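Local coordinates for protein cytosolic phospholipase A2 delta (Homo sapiens, PDB 5IZ5) that hydrolyses glycerophospholipids at the sn-2 position in a calcium-dependent manner, preferring linoleic acid there, and docks on membranes through an N-terminal C2 domain, at residues Leu53-Ala58 with Val88-Glu93; Trp26-Arg31 with Phe82-Gln87. The protein carries 3 engineered substitutions. One frame throughout, in Å; residues are numbered along the deposited sequence.

Contact 1 (Leu53-Ala58 with Val88-Glu93); sequences LQLSTA and VKNVLE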
loop_
_atom_site.group_PDB
_atom_site.type_symbol
_atom_site.label_atom_id
_atom_site.label_comp_id
_atom_site.label_asym_id
_atom_site.label_seq_id
_atom_site.Cartn_x
_atom_site.Cartn_y
_atom_site.Cartn_z
ATOM N N LEU B 53 -27.492 -3.252 15.829
ATOM C CA LEU B 53 -26.624 -2.119 16.136
ATOM C C LEU B 53 -25.173 -2.566 16.113
ATOM O O LEU B 53 -24.795 -3.532 16.784
ATOM C CB LEU B 53 -26.923 -1.525 17.510
ATOM C CG LEU B 53 -28.360 -1.151 17.860
ATOM C CD1 LEU B 53 -28.384 -0.483 19.226
ATOM C CD2 LEU B 53 -28.974 -0.233 16.817
ATOM N N GLN B 54 -24.367 -1.855 15.332
ATOM C CA GLN B 54 -22.934 -2.070 15.285
ATOM C C GLN B 54 -22.254 -0.723 15.421
ATOM O O GLN B 54 -22.725 0.271 14.885
ATOM C CB GLN B 54 -22.533 -2.697 13.957
ATOM C CG GLN B 54 -23.131 -4.062 13.696
ATOM C CD GLN B 54 -23.020 -4.412 12.230
ATOM O OE1 GLN B 54 -23.672 -3.783 11.394
ATOM N NE2 GLN B 54 -22.186 -5.382 11.901
ATOM N N LEU B 55 -21.135 -0.706 16.124
ATOM C CA LEU B 55 -20.330 0.491 16.272
ATOM C C LEU B 55 -19.021 0.241 15.556
ATOM O O LEU B 55 -18.386 -0.788 15.770
ATOM C CB LEU B 55 -20.083 0.791 17.749
ATOM C CG LEU B 55 -19.419 2.124 18.093
ATOM C CD1 LEU B 55 -20.314 3.303 17.737
ATOM C CD2 LEU B 55 -19.046 2.170 19.565
ATOM N N SER B 56 -18.620 1.185 14.709
ATOM C CA SER B 56 -17.421 1.040 13.882
ATOM C C SER B 56 -16.158 0.744 14.700
ATOM O O SER B 56 -15.239 0.098 14.208
ATOM C CB SER B 56 -17.220 2.301 13.031
ATOM O OG SER B 56 -17.077 3.452 13.846
ATOM N N THR B 57 -16.124 1.223 15.940
ATOM C CA THR B 57 -14.973 1.070 16.834
ATOM C C THR B 57 -15.136 -0.076 17.864
ATOM O O THR B 57 -14.353 -0.199 18.816
ATOM C CB THR B 57 -14.704 2.398 17.575
ATOM O OG1 THR B 57 -15.902 2.830 18.222
ATOM C CG2 THR B 57 -14.257 3.480 16.587
ATOM N N ALA B 58 -16.156 -0.906 17.669
ATOM C CA ALA B 58 -16.346 -2.122 18.458
ATOM C C ALA B 58 -16.682 -3.288 17.517
ATOM O O ALA B 58 -17.780 -3.860 17.565
ATOM C CB ALA B 58 -17.453 -1.919 19.469
ATOM N N VAL B 88 -11.874 9.142 19.385
ATOM C CA VAL B 88 -11.939 8.450 18.097
ATOM C C VAL B 88 -13.238 8.765 17.380
ATOM O O VAL B 88 -14.205 9.218 17.986
ATOM C CB VAL B 88 -11.753 6.909 18.199
ATOM C CG1 VAL B 88 -10.424 6.573 18.839
ATOM C CG2 VAL B 88 -12.889 6.233 18.949
ATOM N N LYS B 89 -13.233 8.546 16.073
ATOM C CA LYS B 89 -14.444 8.662 15.284
ATOM C C LYS B 89 -15.307 7.427 15.509
ATOM O O LYS B 89 -14.861 6.299 15.317
ATOM C CB LYS B 89 -14.134 8.850 13.805
ATOM C CG LYS B 89 -15.003 9.905 13.147
ATOM C CD LYS B 89 -14.712 11.321 13.632
ATOM C CE LYS B 89 -15.927 12.231 13.547
ATOM N NZ LYS B 89 -16.794 12.094 12.352
ATOM N N ASN B 90 -16.542 7.666 15.929
ATOM C CA ASN B 90 -17.475 6.602 16.258
ATOM C C ASN B 90 -18.684 6.690 15.346
ATOM O O ASN B 90 -19.445 7.660 15.408
ATOM C CB ASN B 90 -17.917 6.727 17.708
ATOM C CG ASN B 90 -16.793 6.456 18.683
ATOM O OD1 ASN B 90 -16.251 5.350 18.724
ATOM N ND2 ASN B 90 -16.430 7.467 19.470
ATOM N N VAL B 91 -18.834 5.694 14.477
ATOM C CA VAL B 91 -19.967 5.633 13.576
ATOM C C VAL B 91 -20.844 4.463 13.995
ATOM O O VAL B 91 -20.398 3.317 14.043
ATOM C CB VAL B 91 -19.534 5.471 12.108
ATOM C CG1 VAL B 91 -20.752 5.467 11.190
ATOM C CG2 VAL B 91 -18.588 6.589 11.706
ATOM N N LEU B 92 -22.094 4.769 14.303
ATOM C CA LEU B 92 -23.048 3.760 14.709
ATOM C C LEU B 92 -23.863 3.350 13.493
ATOM O O LEU B 92 -24.406 4.196 12.786
ATOM C CB LEU B 92 -23.958 4.313 15.791
ATOM C CG LEU B 92 -24.949 3.320 16.398
ATOM C CD1 LEU B 92 -24.243 2.276 17.248
ATOM C CD2 LEU B 92 -25.968 4.068 17.233
ATOM N N GLU B 93 -23.913 2.049 13.233
ATOM C CA GLU B 93 -24.730 1.519 12.157
ATOM C C GLU B 93 -26.012 0.961 12.753
ATOM O O GLU B 93 -25.967 0.120 13.649
ATOM C CB GLU B 93 -23.987 0.424 11.398
ATOM C CG GLU B 93 -24.717 -0.044 10.147
ATOM C CD GLU B 93 -24.108 -1.290 9.540
ATOM O OE1 GLU B 93 -24.880 -2.208 9.182
ATOM O OE2 GLU B 93 -22.865 -1.358 9.433
HETATM O O HOH W 1 -15.262 4.898 12.897
#

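Contact 2 (Trp26-Arg31 with Phe82-Gln87); sequences WQLTVR and FLIQSQ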
loop_
_atom_site.group_PDB
_atom_site.type_symbol
_atom_site.label_atom_id
_atom_site.label_comp_id
_atom_site.label_asym_id
_atom_site.label_seq_id
_atom_site.Cartn_x
_atom_site.Cartn_y
_atom_site.Cartn_z
ATOM N N TRP B 26 -16.992 7.730 27.829
ATOM C CA TRP B 26 -18.366 7.994 28.250
ATOM C C TRP B 26 -19.203 6.740 28.049
ATOM O O TRP B 26 -18.811 5.843 27.301
ATOM C CB TRP B 26 -18.972 9.129 27.429
ATOM C CG TRP B 26 -18.222 10.445 27.546
ATOM C CD1 TRP B 26 -17.469 10.871 28.604
ATOM C CD2 TRP B 26 -18.176 11.504 26.574
ATOM N NE1 TRP B 26 -16.948 12.118 28.349
ATOM C CE2 TRP B 26 -17.367 12.532 27.111
ATOM C CE3 TRP B 26 -18.736 11.684 25.300
ATOM C CZ2 TRP B 26 -17.104 13.724 26.417
ATOM C CZ3 TRP B 26 -18.474 12.870 24.610
ATOM C CH2 TRP B 26 -17.665 13.872 25.173
ATOM N N GLN B 27 -20.354 6.674 28.713
ATOM C CA GLN B 27 -21.319 5.612 28.442
ATOM C C GLN B 27 -22.447 6.124 27.547
ATOM O O GLN B 27 -23.076 7.124 27.873
ATOM C CB GLN B 27 -21.908 5.060 29.738
ATOM C CG GLN B 27 -23.022 4.050 29.473
ATOM C CD GLN B 27 -23.839 3.725 30.699
ATOM O OE1 GLN B 27 -25.038 4.001 30.742
ATOM N NE2 GLN B 27 -23.198 3.143 31.704
ATOM N N LEU B 28 -22.703 5.433 26.434
ATOM C CA LEU B 28 -23.829 5.764 25.549
ATOM C C LEU B 28 -24.963 4.750 25.699
ATOM O O LEU B 28 -24.751 3.548 25.540
ATOM C CB LEU B 28 -23.385 5.812 24.077
ATOM C CG LEU B 28 -24.466 6.194 23.049
ATOM C CD1 LEU B 28 -24.961 7.616 23.281
ATOM C CD2 LEU B 28 -23.958 6.036 21.618
ATOM N N THR B 29 -26.168 5.237 25.989
ATOM C CA THR B 29 -27.363 4.385 25.940
ATOM C C THR B 29 -28.122 4.690 24.647
ATOM O O THR B 29 -28.485 5.841 24.383
ATOM C CB THR B 29 -28.291 4.534 27.169
ATOM O OG1 THR B 29 -29.130 5.685 27.025
ATOM C CG2 THR B 29 -27.488 4.654 28.453
ATOM N N VAL B 30 -28.330 3.657 23.833
ATOM C CA VAL B 30 -29.067 3.783 22.578
ATOM C C VAL B 30 -30.393 3.061 22.754
ATOM O O VAL B 30 -30.417 1.835 22.894
ATOM C CB VAL B 30 -28.289 3.157 21.400
ATOM C CG1 VAL B 30 -29.044 3.347 20.084
ATOM C CG2 VAL B 30 -26.896 3.764 21.302
ATOM N N ARG B 31 -31.489 3.818 22.757
ATOM C CA ARG B 31 -32.823 3.230 22.918
ATOM C C ARG B 31 -33.549 3.167 21.577
ATOM O O ARG B 31 -33.993 4.189 21.053
ATOM C CB ARG B 31 -33.652 4.017 23.936
ATOM C CG ARG B 31 -34.976 3.352 24.302
ATOM C CD ARG B 31 -35.682 4.059 25.456
ATOM N NE ARG B 31 -35.050 3.787 26.750
ATOM C CZ ARG B 31 -35.167 2.649 27.435
ATOM N NH1 ARG B 31 -35.888 1.635 26.962
ATOM N NH2 ARG B 31 -34.547 2.515 28.604
ATOM N N PHE B 82 -23.083 1.229 25.189
ATOM C CA PHE B 82 -21.705 1.193 24.702
ATOM C C PHE B 82 -20.785 2.065 25.560
ATOM O O PHE B 82 -21.193 3.118 26.039
ATOM C CB PHE B 82 -21.642 1.774 23.286
ATOM C CG PHE B 82 -22.392 0.983 22.236
ATOM C CD1 PHE B 82 -21.749 -0.005 21.507
ATOM C CD2 PHE B 82 -23.720 1.267 21.930
ATOM C CE1 PHE B 82 -22.414 -0.715 20.517
ATOM C CE2 PHE B 82 -24.398 0.556 20.937
ATOM C CZ PHE B 82 -23.741 -0.435 20.228
ATOM N N LEU B 83 -19.531 1.652 25.721
ATOM C CA LEU B 83 -18.488 2.562 26.198
ATOM C C LEU B 83 -17.887 3.295 24.987
ATOM O O LEU B 83 -17.460 2.664 24.022
ATOM C CB LEU B 83 -17.417 1.816 27.000
ATOM C CG LEU B 83 -16.891 2.580 28.238
ATOM C CD1 LEU B 83 -18.021 2.968 29.189
ATOM C CD2 LEU B 83 -15.840 1.781 28.998
ATOM N N ILE B 84 -17.886 4.629 25.046
ATOM C CA ILE B 84 -17.485 5.486 23.931
ATOM C C ILE B 84 -16.229 6.300 24.273
ATOM O O ILE B 84 -16.189 7.012 25.279
ATOM C CB ILE B 84 -18.637 6.455 23.568
ATOM C CG1 ILE B 84 -19.869 5.676 23.069
ATOM C CG2 ILE B 84 -18.194 7.497 22.544
ATOM C CD1 ILE B 84 -19.631 4.792 21.861
ATOM N N GLN B 85 -15.209 6.185 23.428
ATOM C CA GLN B 85 -13.987 6.992 23.527
ATOM C C GLN B 85 -14.155 8.240 22.668
ATOM O O GLN B 85 -14.255 8.156 21.445
ATOM C CB GLN B 85 -12.772 6.173 23.077
ATOM C CG GLN B 85 -11.446 6.910 22.996
ATOM C CD GLN B 85 -11.135 7.721 24.236
ATOM O OE1 GLN B 85 -11.217 8.945 24.219
ATOM N NE2 GLN B 85 -10.776 7.042 25.317
ATOM N N SER B 86 -14.193 9.399 23.318
ATOM C CA SER B 86 -14.448 10.673 22.635
ATOM C C SER B 86 -13.369 11.059 21.614
ATOM O O SER B 86 -13.639 11.804 20.683
ATOM C CB SER B 86 -14.595 11.803 23.664
ATOM O OG SER B 86 -13.398 11.974 24.413
ATOM N N GLN B 87 -12.153 10.550 21.792
ATOM C CA GLN B 87 -11.030 10.880 20.911
ATOM C C GLN B 87 -10.976 10.107 19.583
ATOM O O GLN B 87 -10.102 10.386 18.736
ATOM C CB GLN B 87 -9.719 10.652 21.650
ATOM C CG GLN B 87 -9.453 11.592 22.808
ATOM C CD GLN B 87 -9.640 13.055 22.444
ATOM O OE1 GLN B 87 -10.742 13.581 22.573
ATOM N NE2 GLN B 87 -8.580 13.716 21.986
#

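Contact 1 (Leu53-Ala58 with Val88-Glu93)
Gln54 and Leu55 pair with Glu93 and Leu92 in an antiparallel beta contact, at the place where strand 49-55 ends beside the start of strand 91-98, the two central strands of the four-stranded sheet of the C2 domain. The strand segments run at 158° to each other with their axes 4.7 Å apart. Gln54 and Glu93 form a hydrogen-bonded pair, with Glu93 N reaching Gln54 O at 2.7 Å, while Leu55 and Leu92 form the neighbouring non-hydrogen-bonded pair. Both leucines hold CG anti to the backbone N (chi1 -172° and -175°), and Leu55 CD1 lies 4.1 Å from Leu92 CD1 on the face turned toward strand 75-85. On the other face Gln54 and Glu93 extend side by side, and Glu93 OE1 has a hydrogen bond with Ser95 OG.

At Leu55 the chain enters a type I turn, closed by Ala58 N bonding to Leu55 O, yet the pairing continues. Ser56 N gives a bond to Val91 O at 2.9 Å, and Val91 N returns one to the hydroxyl Ser56 OG, also at 2.9 Å, so that a side chain stands in for a strand carbonyl. A water joins the same OG to Lys89 O. Thr57 OG1 donates to Asn90 OD1 at 2.6 Å in the plane of the amide carbonyl, the two side chains crossing at about a right angle, while Thr57 CG2 rests 3.9 Å from Val88 CG2. A valine in place of Thr57 would remove the hydroxyl and would probably leave the buried Asn90 OD1 without this donor, the amide then relying on its ND2 bond to Gln85 O. The hydroxyls of Ser56 and Thr57 thus supply partners for Val91 N and Asn90 OD1 where the chain leaves the sheet.

Contact 2 (Trp26-Arg31 with Phe82-Gln87)
Trp26 and Leu28 make antiparallel hydrogen-bonded pairs with Ile84 and Phe82 through four backbone bonds, Ile84 N reaching Trp26 O at 2.7 Å, between segments whose axes approach to 4.6 Å at 132°, consistent with a strongly twisted pairing. The pairing joins strands 21-36 and 75-85 in the C2 beta-sandwich. Leu28, Phe82 and Ile84 point to the buried face, and Trp26 starts from the same face at the edge of the contact. Packing there runs diagonally as well as straight across: Leu28 CB lies 3.7 Å from Ile84 CG1. Two residues on from Leu28, Val30 CG2 meets the Phe82 ring at its edge, near the ring plane and 4.1 Å from CE2; Phe63, from the facing sheet, packs edge-to-face with the same ring. Gln27 and Leu83 project from the opposite face, and Leu83 CD1 curls back to within 3.5 Å of Trp26 O. Past the paired residues Ser86 carries the contact on. Trp26 turns its indole, with CG anti to the carbonyl carbon (chi1 -60°), so that a face of the ring receives Ser86 in a CH-pi contact: CB sits 4.1 Å from the centroid of the six-membered ring, 14° off its normal.

In the fold
From the N terminus the segments come in the order 26-31, 53-58, 82-87, 88-93, so the two contacts cross rather than nest. Contact 2 closes a helix-free loop of 50 residues when 82-87 returns to 26-31; contact 1 closes one of 29 residues as the chain runs directly on from Gln87 into 88-93. Each contact ties together strands of a different sheet of the C2 sandwich, and the chain passes from one sheet to the other between successive segments. The centres of contacts 1 and 2 lie about 10 Å apart. Leu55 CD2 touches Ile84 CD1 at 3.5 Å in the interior between the sheets, and Leu55 CB also packs against the Phe82 ring.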